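Local coordinates for protein alkaline phosphatase D (Bacillus subtilis, PDB 2YEQ) that hydrolyses phosphate esters as a secreted phosphodiesterase and alkaline phosphatase whose active site holds iron and calcium, at residues N415-T423 with V496-E504. Residues are numbered along the deposited sequence; the frame is centred on the assembly and turned at random.
With EDO (1,2-ethanediol), chain M; EDO (1,2-ethanediol), chain N.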
# COMPACT_ATOMS: atom_id res chain seq x y z
N ASN A 415 15.16 -0.49 -12.11
CA ASN A 415 16.09 0.45 -11.49
C ASN A 415 15.71 1.91 -11.65
O ASN A 415 15.95 2.74 -10.75
CB ASN A 415 17.50 0.21 -12.00
CG ASN A 415 18.04 -1.14 -11.63
OD1 ASN A 415 17.66 -1.73 -10.60
ND2 ASN A 415 18.93 -1.67 -12.47
N GLY A 416 15.12 2.24 -12.80
CA GLY A 416 14.61 3.58 -13.01
C GLY A 416 15.74 4.60 -13.15
O GLY A 416 16.86 4.27 -13.58
N ALA A 417 15.44 5.83 -12.77
CA ALA A 417 16.33 6.96 -13.06
C ALA A 417 15.88 8.18 -12.27
O ALA A 417 14.84 8.15 -11.61
CB ALA A 417 16.35 7.25 -14.57
N ASP A 418 16.67 9.25 -12.29
CA ASP A 418 16.26 10.45 -11.57
C ASP A 418 15.10 11.16 -12.28
O ASP A 418 14.22 11.74 -11.64
CB ASP A 418 17.45 11.42 -11.39
CG ASP A 418 17.23 12.38 -10.25
OD1 ASP A 418 17.38 11.97 -9.07
OD2 ASP A 418 16.85 13.53 -10.54
N LYS A 419 15.09 11.06 -13.60
CA LYS A 419 14.18 11.81 -14.45
C LYS A 419 13.86 10.96 -15.68
O LYS A 419 14.68 10.15 -16.08
CB LYS A 419 14.91 13.09 -14.90
CG LYS A 419 14.08 14.16 -15.58
CD LYS A 419 14.93 15.46 -15.70
CE LYS A 419 14.39 16.41 -16.75
NZ LYS A 419 14.67 17.83 -16.38
N ARG A 420 12.70 11.20 -16.29
CA ARG A 420 12.22 10.50 -17.50
C ARG A 420 12.11 11.47 -18.69
O ARG A 420 12.26 12.66 -18.53
CB ARG A 420 10.81 9.96 -17.25
CG ARG A 420 10.71 8.86 -16.29
CD ARG A 420 9.58 7.94 -16.65
NE ARG A 420 8.31 8.24 -15.99
CZ ARG A 420 7.72 7.43 -15.10
NH1 ARG A 420 8.29 6.28 -14.69
NH2 ARG A 420 6.54 7.78 -14.59
N ALA A 421 11.78 10.93 -19.86
CA ALA A 421 11.61 11.73 -21.08
C ALA A 421 10.45 12.72 -21.01
O ALA A 421 10.50 13.76 -21.64
CB ALA A 421 11.45 10.80 -22.27
N ASP A 422 9.41 12.43 -20.23
CA ASP A 422 8.22 13.28 -20.21
C ASP A 422 8.13 14.14 -18.95
O ASP A 422 7.18 14.89 -18.76
CB ASP A 422 6.94 12.42 -20.37
CG ASP A 422 6.77 11.39 -19.26
OD1 ASP A 422 7.69 11.21 -18.43
OD2 ASP A 422 5.71 10.74 -19.21
N THR A 423 9.13 14.05 -18.08
CA THR A 423 9.08 14.78 -16.82
C THR A 423 8.91 16.29 -16.97
O THR A 423 8.04 16.89 -16.32
CB THR A 423 10.34 14.51 -15.97
OG1 THR A 423 10.46 13.10 -15.75
CG2 THR A 423 10.25 15.23 -14.62
N VAL A 496 21.07 5.97 -12.68
CA VAL A 496 20.88 6.56 -14.01
C VAL A 496 20.25 7.94 -13.85
O VAL A 496 19.39 8.14 -13.01
CB VAL A 496 19.99 5.67 -14.91
CG1 VAL A 496 19.70 6.36 -16.25
CG2 VAL A 496 20.66 4.31 -15.14
N LYS A 497 20.72 8.91 -14.62
CA LYS A 497 20.29 10.30 -14.43
C LYS A 497 18.98 10.59 -15.14
O LYS A 497 18.06 11.15 -14.57
CB LYS A 497 21.37 11.27 -14.94
CG LYS A 497 22.77 11.00 -14.40
CD LYS A 497 22.92 11.42 -12.96
CE LYS A 497 23.29 12.91 -12.85
NZ LYS A 497 24.75 13.17 -13.05
N GLN A 498 18.90 10.21 -16.41
CA GLN A 498 17.70 10.42 -17.18
C GLN A 498 17.47 9.25 -18.11
O GLN A 498 18.38 8.88 -18.83
CB GLN A 498 17.79 11.71 -17.99
CG GLN A 498 16.51 11.97 -18.81
CD GLN A 498 16.25 13.43 -19.07
OE1 GLN A 498 17.09 14.28 -18.81
NE2 GLN A 498 15.07 13.73 -19.59
N SER A 499 16.26 8.68 -18.09
CA SER A 499 15.92 7.59 -19.00
C SER A 499 15.07 8.11 -20.15
O SER A 499 14.64 9.27 -20.13
CB SER A 499 15.13 6.52 -18.27
OG SER A 499 13.88 7.05 -17.93
N ASP A 500 14.79 7.25 -21.14
CA ASP A 500 13.81 7.60 -22.17
C ASP A 500 12.41 7.02 -21.91
O ASP A 500 11.58 7.02 -22.80
CB ASP A 500 14.29 7.28 -23.59
CG ASP A 500 15.23 6.13 -23.64
OD1 ASP A 500 14.87 5.04 -23.13
OD2 ASP A 500 16.34 6.31 -24.19
N GLU A 501 12.15 6.59 -20.68
CA GLU A 501 10.83 6.11 -20.29
C GLU A 501 9.81 7.26 -20.31
O GLU A 501 10.17 8.43 -20.13
CB GLU A 501 10.87 5.42 -18.90
CG GLU A 501 10.86 3.85 -18.91
CD GLU A 501 10.10 3.20 -17.71
OE1 GLU A 501 9.14 3.78 -17.15
OE2 GLU A 501 10.48 2.07 -17.32
N VAL A 502 8.53 6.92 -20.54
CA VAL A 502 7.42 7.86 -20.42
C VAL A 502 6.32 7.15 -19.65
O VAL A 502 6.36 5.94 -19.52
CB VAL A 502 6.89 8.33 -21.79
CG1 VAL A 502 7.96 9.12 -22.53
CG2 VAL A 502 6.42 7.12 -22.63
N GLU A 503 5.36 7.89 -19.12
CA GLU A 503 4.31 7.27 -18.32
C GLU A 503 3.60 6.11 -19.06
O GLU A 503 3.31 5.08 -18.44
CB GLU A 503 3.29 8.30 -17.87
CG GLU A 503 2.20 7.76 -16.95
CD GLU A 503 2.72 7.22 -15.63
OE1 GLU A 503 3.75 7.75 -15.15
OE2 GLU A 503 2.09 6.28 -15.06
N GLU A 504 3.34 6.28 -20.37
CA GLU A 504 2.64 5.26 -21.18
C GLU A 504 3.34 3.87 -21.11
O GLU A 504 2.70 2.84 -21.34
CB GLU A 504 2.50 5.74 -22.65
CG GLU A 504 1.51 4.91 -23.53
CD GLU A 504 0.01 5.14 -23.20
OE1 GLU A 504 -0.37 6.21 -22.69
OE2 GLU A 504 -0.81 4.23 -23.47
C1 EDO M . 1.34 8.89 -21.05
O1 EDO M . 2.73 8.89 -21.41
C2 EDO M . 0.51 9.68 -22.06
O2 EDO M . 0.27 8.87 -23.22
C1 EDO N . 21.39 10.38 -10.05
O1 EDO N . 22.81 10.22 -10.23
C2 EDO N . 20.95 11.81 -9.75
O2 EDO N . 20.07 11.84 -8.63
O HOH W 1 19.17 3.80 -11.79
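Arg420 NH2 meets Glu503 OE1 at 2.8 Å, the shortest link between loops 415-423 and 496-504, which run side by side, in the same direction, over the surface of the calcineurin-like phosphatase domain. The two groups are steeply turned, their planes 65° apart, whereas the carboxylate of Glu501 lies nearly parallel to the guanidinium but well out of its plane, so that its long ion pair with NH1 is a matter of charge alone. Asp422 OD1 comes to the guanidinium edge in plane, again at long range. Arg420 CB already rests 3.3 Å from Glu501 O; beyond it the chain, bent at chi2 and chi3, passes Glu501 with CD close to its CB and O and brings the guanidinium among the carboxylates, where its positive charge probably helps to keep all three ionised. Glu503 is shared with Arg506 of helix 504-520.

The backbones illustrate how loops can pair in parallel without becoming a sheet: one isolated bridge joins Lys419 to Gln498. Ser499 N gives a fairly straight bond to Lys419 O (2.9 Å, 160°), Asp418 N binds Val496 O, and Ala421 N reaches Glu501 O. Glu501 N to Ser499 OG forms an ST turn within 496-504. Lys419 and Gln498 extend alongside each other; the amide NE2 makes a weak bond to Arg420 O, while the lysine ammonium pairs with Asp424. Ala417 CB packs on Val496 CG1, and Ala421 CB on Val502 CG1. Where both loops run into helices, chi1 of 60° sets the Asp422 carboxylate against Val502 CA, and Glu503 N approaches OD2 from above the carboxylate plane at 2.9 Å.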